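Local coordinates for protein beta-glycosidase (Bacteroides caccae, PDB 6T2R) that acts as a glycoside hydrolase of family 16, an endo-acting O-glycanase that probably cleaves beta-galactosidic linkages inside mucin glycans, at residues A[45-50]-A[228-233]; A[74-79]-A[252-257]; A[156-161]-A[201-206]. All blocks are in the same frame, centred on the assembly; numbering follows the deposited sequence.

Contact 1 (A[45-50]-A[228-233]); sequences SVWSRI and QYLLID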
loop_
_atom_site.group_PDB
_atom_site.type_symbol
_atom_site.label_atom_id
_atom_site.label_comp_id
_atom_site.label_asym_id
_atom_site.label_seq_id
_atom_site.Cartn_x
_atom_site.Cartn_y
_atom_site.Cartn_z
ATOM N N SER A 45 -18.156 0.859 4.664
ATOM C CA SER A 45 -18.294 2.067 3.827
ATOM C C SER A 45 -16.916 2.504 3.321
ATOM O O SER A 45 -16.850 3.413 2.505
ATOM C CB SER A 45 -18.949 3.161 4.576
ATOM O OG SER A 45 -18.032 3.731 5.492
ATOM N N VAL A 46 -15.838 1.884 3.770
ATOM C CA VAL A 46 -14.479 2.313 3.357
ATOM C C VAL A 46 -13.765 1.153 2.684
ATOM O O VAL A 46 -13.134 1.410 1.659
ATOM C CB VAL A 46 -13.676 2.837 4.560
ATOM C CG1 VAL A 46 -12.206 2.966 4.219
ATOM C CG2 VAL A 46 -14.236 4.165 5.047
ATOM N N TRP A 47 -13.829 -0.033 3.295
ATOM C CA TRP A 47 -13.018 -1.227 2.956
ATOM C C TRP A 47 -13.887 -2.341 2.356
ATOM O O TRP A 47 -15.078 -2.460 2.718
ATOM C CB TRP A 47 -12.303 -1.758 4.189
ATOM C CG TRP A 47 -11.381 -0.773 4.824
ATOM C CD1 TRP A 47 -11.585 -0.075 5.977
ATOM C CD2 TRP A 47 -10.088 -0.389 4.352
ATOM N NE1 TRP A 47 -10.506 0.725 6.247
ATOM C CE2 TRP A 47 -9.567 0.543 5.278
ATOM C CE3 TRP A 47 -9.318 -0.731 3.239
ATOM C CZ2 TRP A 47 -8.299 1.107 5.143
ATOM C CZ3 TRP A 47 -8.075 -0.163 3.104
ATOM C CH2 TRP A 47 -7.580 0.756 4.029
ATOM N N SER A 48 -13.284 -3.112 1.464
ATOM C CA SER A 48 -13.777 -4.408 0.949
ATOM C C SER A 48 -12.588 -5.358 0.938
ATOM O O SER A 48 -11.397 -4.877 0.795
ATOM C CB SER A 48 -14.378 -4.254 -0.437
ATOM O OG SER A 48 -15.402 -3.275 -0.468
ATOM N N ARG A 49 -12.865 -6.645 1.100
ATOM C CA ARG A 49 -11.849 -7.711 0.944
ATOM C C ARG A 49 -11.417 -7.759 -0.513
ATOM O O ARG A 49 -12.260 -7.500 -1.416
ATOM C CB ARG A 49 -12.364 -9.071 1.422
ATOM C CG ARG A 49 -12.639 -9.116 2.917
ATOM C CD ARG A 49 -12.931 -10.527 3.421
ATOM N NE ARG A 49 -13.093 -10.482 4.865
ATOM C CZ ARG A 49 -13.539 -11.474 5.633
ATOM N NH1 ARG A 49 -13.836 -12.654 5.134
ATOM N NH2 ARG A 49 -13.634 -11.287 6.924
ATOM N N ILE A 50 -10.145 -8.070 -0.737
ATOM C CA ILE A 50 -9.603 -8.083 -2.115
ATOM C C ILE A 50 -9.904 -9.449 -2.717
ATOM O O ILE A 50 -9.495 -10.474 -2.184
ATOM C CB ILE A 50 -8.094 -7.766 -2.140
ATOM C CG1 ILE A 50 -7.763 -6.355 -1.628
ATOM C CG2 ILE A 50 -7.543 -8.007 -3.532
ATOM C CD1 ILE A 50 -6.289 -6.132 -1.375
ATOM N N GLN A 228 -6.674 8.388 -5.848
ATOM C CA GLN A 228 -6.086 7.065 -5.552
ATOM C C GLN A 228 -7.085 6.256 -4.727
ATOM O O GLN A 228 -7.871 6.876 -3.965
ATOM C CB GLN A 228 -4.764 7.287 -4.800
ATOM C CG GLN A 228 -3.795 8.213 -5.545
ATOM C CD GLN A 228 -3.076 7.492 -6.659
ATOM O OE1 GLN A 228 -2.685 6.338 -6.497
ATOM N NE2 GLN A 228 -2.933 8.151 -7.815
ATOM N N TYR A 229 -7.036 4.928 -4.836
ATOM C CA TYR A 229 -7.543 4.027 -3.771
ATOM C C TYR A 229 -6.351 3.305 -3.134
ATOM O O TYR A 229 -5.284 3.136 -3.789
ATOM C CB TYR A 229 -8.642 3.110 -4.295
ATOM C CG TYR A 229 -8.243 1.911 -5.127
ATOM C CD1 TYR A 229 -8.082 0.672 -4.540
ATOM C CD2 TYR A 229 -8.123 1.992 -6.508
ATOM C CE1 TYR A 229 -7.775 -0.454 -5.290
ATOM C CE2 TYR A 229 -7.817 0.877 -7.272
ATOM C CZ TYR A 229 -7.668 -0.351 -6.663
ATOM O OH TYR A 229 -7.404 -1.467 -7.389
ATOM N N LEU A 230 -6.544 2.893 -1.880
ATOM C CA LEU A 230 -5.493 2.342 -0.993
ATOM C C LEU A 230 -5.730 0.847 -0.847
ATOM O O LEU A 230 -6.890 0.454 -0.706
ATOM C CB LEU A 230 -5.628 3.012 0.371
ATOM C CG LEU A 230 -4.670 2.492 1.427
ATOM C CD1 LEU A 230 -3.206 2.592 0.984
ATOM C CD2 LEU A 230 -4.885 3.260 2.719
ATOM N N LEU A 231 -4.673 0.080 -0.993
ATOM C CA LEU A 231 -4.620 -1.387 -0.815
ATOM C C LEU A 231 -3.645 -1.646 0.336
ATOM O O LEU A 231 -2.510 -1.049 0.334
ATOM C CB LEU A 231 -4.108 -2.068 -2.098
ATOM C CG LEU A 231 -4.898 -1.798 -3.387
ATOM C CD1 LEU A 231 -4.402 -0.522 -4.085
ATOM C CD2 LEU A 231 -4.767 -2.963 -4.351
ATOM N N ILE A 232 -4.038 -2.543 1.221
ATOM C CA ILE A 232 -3.221 -3.087 2.340
ATOM C C ILE A 232 -3.439 -4.594 2.332
ATOM O O ILE A 232 -4.618 -5.001 2.450
ATOM C CB ILE A 232 -3.606 -2.486 3.704
ATOM C CG1 ILE A 232 -3.537 -0.959 3.682
ATOM C CG2 ILE A 232 -2.694 -3.094 4.762
ATOM C CD1 ILE A 232 -4.082 -0.264 4.903
ATOM N N ASP A 233 -2.401 -5.395 2.099
ATOM C CA ASP A 233 -2.687 -6.827 1.869
ATOM C C ASP A 233 -1.431 -7.646 2.081
ATOM O O ASP A 233 -0.344 -7.207 1.671
ATOM C CB ASP A 233 -3.286 -7.055 0.468
ATOM C CG ASP A 233 -2.305 -6.770 -0.662
ATOM O OD1 ASP A 233 -2.043 -5.577 -0.935
ATOM O OD2 ASP A 233 -1.763 -7.747 -1.206
#
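Asp233, whose CB meets Ile50 CD1 at 3.6 Å, has a buried carboxylate gripped by two donors from outside the pair: Trp127 NE1 bonds to OD1 and Gln235 NE2 to OD2. The contact belongs to the curved antiparallel sheets of the beta-jelly roll, the fold of glycoside hydrolase family 16. Strand 92-98 pairs with both 48-49 and 228-233 and so stands between them, which explains why the closest CA atoms, those of Ile50 and Asp233, are still 8.1 Å apart, so that side chains of 45-50 have to reach across the gap, mostly to side chains of 228-233. The touching parts of the two segments run 51° apart in direction.

Two van der Waals contacts make up the rest. In the first, Ile50 holds CG1 anti to its own carbonyl carbon (chi1 -63°), and the branch crosses the Asp233 side chain at about a right angle; CD1 also lies 4.3 Å from Ile232 O. In the second, which is apolar, the six-membered end of the Trp47 indole leads. Atom CH2 comes to 3.7 Å from Ile232 CD1, and the same CH2 is 3.9 Å from Leu230 CD2, both methyls approaching the ring obliquely. Leu230 delivers its methyl by placing CG anti to the backbone N (chi1 176°). Val258 of strand 251-263 touches Trp47, Leu230 and Ile232 alike, so this side of the contact is closed by another strand, whereas Leu231 points away and packs on Trp98 and Trp127.

The indole is fixed at its far end too, where NE1 bonds to Asp35 OD2, satisfying the ring's one polar atom within a buried setting. Over one face of the same ring lies the methyl of its sequence neighbour, with Val46 CG1 3.4 Å above the plane and displaced toward the rim.

Contact 2 (A[74-79]-A[252-257]); sequences LLILKG and EMEVDW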
loop_
_atom_site.group_PDB
_atom_site.type_symbol
_atom_site.label_atom_id
_atom_site.label_comp_id
_atom_site.label_asym_id
_atom_site.label_seq_id
_atom_site.Cartn_x
_atom_site.Cartn_y
_atom_site.Cartn_z
ATOM N N LEU A 74 -6.559 -3.507 16.591
ATOM C CA LEU A 74 -5.673 -3.699 15.408
ATOM C C LEU A 74 -6.382 -4.493 14.307
ATOM O O LEU A 74 -7.004 -5.556 14.595
ATOM C CB LEU A 74 -4.438 -4.501 15.834
ATOM C CG LEU A 74 -3.499 -3.831 16.826
ATOM C CD1 LEU A 74 -2.270 -4.690 17.006
ATOM C CD2 LEU A 74 -3.124 -2.425 16.368
ATOM N N LEU A 75 -6.182 -4.099 13.055
ATOM C CA LEU A 75 -6.545 -4.966 11.913
ATOM C C LEU A 75 -5.447 -6.027 11.715
ATOM O O LEU A 75 -4.302 -5.677 11.797
ATOM C CB LEU A 75 -6.721 -4.113 10.651
ATOM C CG LEU A 75 -6.754 -4.924 9.345
ATOM C CD1 LEU A 75 -8.072 -5.690 9.262
ATOM C CD2 LEU A 75 -6.546 -4.006 8.128
ATOM N N ILE A 76 -5.803 -7.285 11.455
ATOM C CA ILE A 76 -4.845 -8.414 11.259
ATOM C C ILE A 76 -5.150 -9.030 9.916
ATOM O O ILE A 76 -6.297 -9.419 9.697
ATOM C CB ILE A 76 -4.988 -9.488 12.350
ATOM C CG1 ILE A 76 -5.082 -8.852 13.731
ATOM C CG2 ILE A 76 -3.853 -10.493 12.257
ATOM C CD1 ILE A 76 -3.838 -8.131 14.118
ATOM N N LEU A 77 -4.170 -9.090 9.045
ATOM C CA LEU A 77 -4.326 -9.744 7.727
ATOM C C LEU A 77 -3.309 -10.857 7.695
ATOM O O LEU A 77 -2.187 -10.561 8.146
ATOM C CB LEU A 77 -4.047 -8.706 6.637
ATOM C CG LEU A 77 -5.063 -7.571 6.560
ATOM C CD1 LEU A 77 -4.572 -6.480 5.612
ATOM C CD2 LEU A 77 -6.419 -8.097 6.112
ATOM N N LYS A 78 -3.704 -12.077 7.288
ATOM C CA LYS A 78 -2.852 -13.287 7.510
ATOM C C LYS A 78 -2.594 -13.972 6.177
ATOM O O LYS A 78 -3.423 -13.823 5.265
ATOM C CB LYS A 78 -3.490 -14.273 8.489
ATOM C CG LYS A 78 -4.033 -13.631 9.752
ATOM C CD LYS A 78 -4.987 -14.514 10.559
ATOM C CE LYS A 78 -5.610 -13.732 11.692
ATOM N NZ LYS A 78 -6.484 -14.594 12.526
ATOM N N GLY A 79 -1.446 -14.617 6.096
ATOM C CA GLY A 79 -1.098 -15.583 5.046
ATOM C C GLY A 79 -1.062 -16.989 5.652
ATOM O O GLY A 79 -0.397 -17.158 6.665
ATOM N N GLU A 252 1.219 -12.991 9.982
ATOM C CA GLU A 252 0.323 -11.813 10.063
ATOM C C GLU A 252 1.079 -10.515 9.781
ATOM O O GLU A 252 2.310 -10.479 9.907
ATOM C CB GLU A 252 -0.269 -11.579 11.449
ATOM C CG GLU A 252 -0.406 -12.801 12.284
ATOM C CD GLU A 252 -1.117 -12.469 13.573
ATOM O OE1 GLU A 252 -2.073 -13.170 13.886
ATOM O OE2 GLU A 252 -0.776 -11.457 14.186
ATOM N N MET A 253 0.321 -9.508 9.366
ATOM C CA MET A 253 0.698 -8.081 9.461
ATOM C C MET A 253 -0.401 -7.470 10.309
ATOM O O MET A 253 -1.552 -7.920 10.181
ATOM C CB MET A 253 0.773 -7.367 8.113
ATOM C CG MET A 253 -0.479 -7.500 7.267
ATOM S SD MET A 253 -0.363 -6.683 5.633
ATOM C CE MET A 253 0.632 -5.251 6.089
ATOM N N GLU A 254 -0.020 -6.574 11.203
ATOM C CA GLU A 254 -0.950 -5.874 12.125
ATOM C C GLU A 254 -0.966 -4.411 11.730
ATOM O O GLU A 254 0.121 -3.806 11.608
ATOM C CB GLU A 254 -0.476 -6.000 13.573
ATOM C CG GLU A 254 0.124 -7.353 13.871
ATOM C CD GLU A 254 0.754 -7.450 15.239
ATOM O OE1 GLU A 254 0.018 -7.251 16.222
ATOM O OE2 GLU A 254 1.981 -7.750 15.300
ATOM N N VAL A 255 -2.159 -3.870 11.577
ATOM C CA VAL A 255 -2.330 -2.454 11.190
ATOM C C VAL A 255 -3.059 -1.720 12.312
ATOM O O VAL A 255 -4.248 -2.009 12.579
ATOM C CB VAL A 255 -3.055 -2.355 9.848
ATOM C CG1 VAL A 255 -3.024 -0.940 9.311
ATOM C CG2 VAL A 255 -2.469 -3.342 8.845
ATOM N N ASP A 256 -2.341 -0.768 12.896
ATOM C CA ASP A 256 -2.827 0.139 13.958
ATOM C C ASP A 256 -3.772 1.175 13.355
ATOM O O ASP A 256 -4.875 1.369 13.937
ATOM C CB ASP A 256 -1.624 0.764 14.656
ATOM C CG ASP A 256 -1.938 1.476 15.954
ATOM O OD1 ASP A 256 -3.079 1.352 16.441
ATOM O OD2 ASP A 256 -1.031 2.162 16.440
ATOM N N TRP A 257 -3.369 1.855 12.263
ATOM C CA TRP A 257 -4.209 2.940 11.672
ATOM C C TRP A 257 -3.754 3.351 10.272
ATOM O O TRP A 257 -2.611 3.069 9.863
ATOM C CB TRP A 257 -4.322 4.202 12.576
ATOM C CG TRP A 257 -3.037 4.753 13.144
ATOM C CD1 TRP A 257 -2.638 4.671 14.455
ATOM C CD2 TRP A 257 -2.000 5.515 12.480
ATOM N NE1 TRP A 257 -1.420 5.274 14.626
ATOM C CE2 TRP A 257 -1.015 5.817 13.445
ATOM C CE3 TRP A 257 -1.782 5.942 11.162
ATOM C CZ2 TRP A 257 0.152 6.519 13.141
ATOM C CZ3 TRP A 257 -0.621 6.621 10.855
ATOM C CH2 TRP A 257 0.314 6.937 11.835
#
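The carboxylate of Glu252 lies flat beneath a methyl of Ile76: Ile76 CG2 is 3.6 Å from Glu252 CD and stands about 3.5 Å above the carboxylate plane. Glu252 OE2 makes a salt bridge with Arg71, while Lys78 NZ remains 4.8 Å from Glu252 OE1 and instead pairs with Glu69. The second carboxylate, that of Glu254, is met obliquely by Leu74, whose CD1 is 3.5 Å from Glu254 OE1. Glu254 OE2 is taken by Arg115 and His117.

Ile76 and Glu254 lie alongside one another, pointing the same way, with CD1 of the isoleucine 4.0 Å from CB of the glutamate. On the reverse face of the sheet Leu75 and Val255 are likewise side by side, and Leu77 CB sits 3.8 Å from Met253 CG; Met253 carries its CG between the backbone N and carbonyl carbon (chi1 53°), and its side chain packs on Leu116 and Pro124. One face therefore mixes Ile76 with charged residues, while the other, with Leu75, Leu77, Met253 and Val255, is apolar.

Four backbone bonds tie the segments, whose directions differ by 155°. Leu75 and Val255 form one hydrogen-bonded pair, with Val255 N to Leu75 O at 2.8 Å; Leu77 and Met253 form the other, with Met253 N reaching Leu77 O at 3.0 Å. The whole is an antiparallel ladder of the family 16 jelly roll, with a classic beta bulge on the other side of strand 251-263, where Asp256, salt-bridged to Arg113, and Trp257 both face that arginine.

Contact 3 (A[156-161]-A[201-206]); sequences VYQTVH and FHVNGK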
loop_
_atom_site.group_PDB
_atom_site.type_symbol
_atom_site.label_atom_id
_atom_site.label_comp_id
_atom_site.label_asym_id
_atom_site.label_seq_id
_atom_site.Cartn_x
_atom_site.Cartn_y
_atom_site.Cartn_z
ATOM N N VAL A 156 12.527 -2.058 3.964
ATOM C CA VAL A 156 11.335 -2.092 3.080
ATOM C C VAL A 156 11.708 -1.360 1.798
ATOM O O VAL A 156 12.612 -0.499 1.830
ATOM C CB VAL A 156 10.086 -1.466 3.719
ATOM C CG1 VAL A 156 9.655 -2.199 4.976
ATOM C CG2 VAL A 156 10.275 0.022 3.968
ATOM N N TYR A 157 11.000 -1.694 0.735
ATOM C CA TYR A 157 11.040 -0.999 -0.571
ATOM C C TYR A 157 9.896 0.012 -0.585
ATOM O O TYR A 157 8.745 -0.336 -0.227
ATOM C CB TYR A 157 10.922 -2.011 -1.707
ATOM C CG TYR A 157 12.065 -2.997 -1.795
ATOM C CD1 TYR A 157 12.204 -4.024 -0.870
ATOM C CD2 TYR A 157 12.983 -2.932 -2.823
ATOM C CE1 TYR A 157 13.240 -4.938 -0.944
ATOM C CE2 TYR A 157 14.020 -3.849 -2.920
ATOM C CZ TYR A 157 14.147 -4.852 -1.978
ATOM O OH TYR A 157 15.164 -5.746 -2.061
ATOM N N GLN A 158 10.201 1.213 -1.043
ATOM C CA GLN A 158 9.185 2.161 -1.532
ATOM C C GLN A 158 9.477 2.403 -3.025
ATOM O O GLN A 158 10.680 2.527 -3.391
ATOM C CB GLN A 158 9.214 3.391 -0.628
ATOM C CG GLN A 158 8.885 3.060 0.837
ATOM C CD GLN A 158 8.813 4.301 1.699
ATOM O OE1 GLN A 158 9.838 4.959 1.928
ATOM N NE2 GLN A 158 7.610 4.646 2.151
ATOM N N THR A 159 8.439 2.422 -3.873
ATOM C CA THR A 159 8.594 2.341 -5.351
ATOM C C THR A 159 7.416 2.988 -6.069
ATOM O O THR A 159 6.343 3.070 -5.470
ATOM C CB THR A 159 8.665 0.897 -5.844
ATOM O OG1 THR A 159 9.395 0.124 -4.903
ATOM C CG2 THR A 159 9.365 0.795 -7.179
ATOM N N VAL A 160 7.655 3.477 -7.286
ATOM C CA VAL A 160 6.594 3.906 -8.243
ATOM C C VAL A 160 6.774 3.042 -9.479
ATOM O O VAL A 160 7.911 2.653 -9.778
ATOM C CB VAL A 160 6.593 5.413 -8.602
ATOM C CG1 VAL A 160 6.495 6.286 -7.371
ATOM C CG2 VAL A 160 7.807 5.850 -9.415
ATOM N N HIS A 161 5.676 2.766 -10.156
ATOM C CA HIS A 161 5.658 2.156 -11.509
ATOM C C HIS A 161 4.769 3.008 -12.407
ATOM O O HIS A 161 3.728 3.559 -11.898
ATOM C CB HIS A 161 5.132 0.723 -11.410
ATOM C CG HIS A 161 5.851 -0.038 -10.382
ATOM N ND1 HIS A 161 7.029 -0.661 -10.660
ATOM C CD2 HIS A 161 5.596 -0.233 -9.073
ATOM C CE1 HIS A 161 7.457 -1.262 -9.564
ATOM N NE2 HIS A 161 6.615 -0.993 -8.583
ATOM N N PHE A 201 8.579 9.901 -0.166
ATOM C CA PHE A 201 8.370 8.666 0.633
ATOM C C PHE A 201 9.066 8.801 1.980
ATOM O O PHE A 201 10.198 9.276 2.016
ATOM C CB PHE A 201 8.895 7.456 -0.128
ATOM C CG PHE A 201 8.073 7.109 -1.345
ATOM C CD1 PHE A 201 6.961 6.273 -1.261
ATOM C CD2 PHE A 201 8.409 7.621 -2.581
ATOM C CE1 PHE A 201 6.206 5.962 -2.389
ATOM C CE2 PHE A 201 7.662 7.303 -3.709
ATOM C CZ PHE A 201 6.578 6.468 -3.621
ATOM N N HIS A 202 8.382 8.398 3.040
ATOM C CA HIS A 202 8.867 8.468 4.433
ATOM C C HIS A 202 8.615 7.116 5.072
ATOM O O HIS A 202 7.619 6.468 4.724
ATOM C CB HIS A 202 8.166 9.578 5.238
ATOM C CG HIS A 202 8.421 10.954 4.731
ATOM N ND1 HIS A 202 7.531 11.610 3.902
ATOM C CD2 HIS A 202 9.483 11.783 4.897
ATOM C CE1 HIS A 202 8.019 12.808 3.615
ATOM N NE2 HIS A 202 9.238 12.932 4.204
ATOM N N VAL A 203 9.549 6.714 5.925
ATOM C CA VAL A 203 9.366 5.678 6.973
ATOM C C VAL A 203 9.688 6.347 8.322
ATOM O O VAL A 203 10.770 6.975 8.417
ATOM C CB VAL A 203 10.261 4.463 6.671
ATOM C CG1 VAL A 203 10.192 3.447 7.769
ATOM C CG2 VAL A 203 9.892 3.824 5.343
ATOM N N ASN A 204 8.762 6.259 9.287
ATOM C CA ASN A 204 8.822 6.933 10.612
ATOM C C ASN A 204 9.201 8.411 10.464
ATOM O O ASN A 204 9.953 8.875 11.276
ATOM C CB ASN A 204 9.793 6.168 11.524
ATOM C CG ASN A 204 9.388 4.713 11.626
ATOM O OD1 ASN A 204 8.200 4.425 11.708
ATOM N ND2 ASN A 204 10.334 3.792 11.564
ATOM N N GLY A 205 8.758 9.131 9.438
ATOM C CA GLY A 205 9.084 10.570 9.349
ATOM C C GLY A 205 10.466 10.870 8.769
ATOM O O GLY A 205 10.687 12.020 8.411
ATOM N N LYS A 206 11.314 9.864 8.576
ATOM C CA LYS A 206 12.572 9.942 7.813
ATOM C C LYS A 206 12.255 9.876 6.308
ATOM O O LYS A 206 11.510 8.993 5.874
ATOM C CB LYS A 206 13.487 8.814 8.294
ATOM C CG LYS A 206 14.870 8.741 7.653
ATOM C CD LYS A 206 15.980 9.552 8.328
ATOM C CE LYS A 206 16.538 10.673 7.465
ATOM N NZ LYS A 206 17.264 11.694 8.267
#
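Val156 opens the contact with CG2 at 4.1 Å from Val203 CG2, an apolar touch between two strands that lie face to face within the beta-jelly roll of family 16. Three observations support this reading: the axes of 156-161 and 201-203 come no closer than 8.6 Å; what joins them is side-chain contact, with no backbone pairing between them; and the CB atoms of Val156 and Gln158 on one strand and of Phe201 and Val203 on the other point toward each other. Each strand has its own sheet neighbours, 143-145 and 177-181 for the first, 187-195 and 206-212 for the second.

Gln158 is next to point across and is the polar centre of the contact. Its chain runs extended (chi2 -176°), antiparallel to the Phe201 side chain, and this carries the amide to the second strand with its plane turned 67° from the ring. Gln158 CB packs obliquely on the ring, 3.7 Å from Phe201 CD1. NE2 donates to His202 O at 3.2 Å, the donor standing 57° above the carbonyl plane and so away from a lone pair. The same NE2 also bonds to Ile146 O, and Asn208 ND2 donates to OE1, so both ends of the buried amide are satisfied and its rotation is fixed. Between these bonds OE1 packs 3.4 Å from Phe201 CB, and it is 3.6 Å from Val203 CG2.

Thr159 turns its side chain away, but its carbonyl O comes within 3.9 Å of Phe201 CZ. Thr159 is backbone-bonded to Asp145 of the adjacent strand 143-145, which lies in the run from Glu143 to Glu148 that matches the E-x-D-x-x-E signature of the family. Val160 ends the walk: CG1 meets the edge of the Phe201 ring near its plane, 3.8 Å from CZ.

All three contacts are buried, yet they join the jelly roll in different ways. Contact 2 is direct strand pairing, held by backbone bonds, with partly exposed charged residues on one face; contact 1 spans an intervening strand through side-chain packing, mostly apolar, with one buried aspartate at its end; contact 3 packs two strands face to face around a bonded amide. Contacts 1 and 2 adjoin, since Ile232 O lies 3.5 Å from Leu77 CD1 and Asp233 C 3.8 Å from Met253 SD, and strand 228-233 is followed by strand 251-263. Contact 3 is nested in sequence within both their loops; its nearest atoms are about 9 Å from contact 1 and about 8 Å from contact 2.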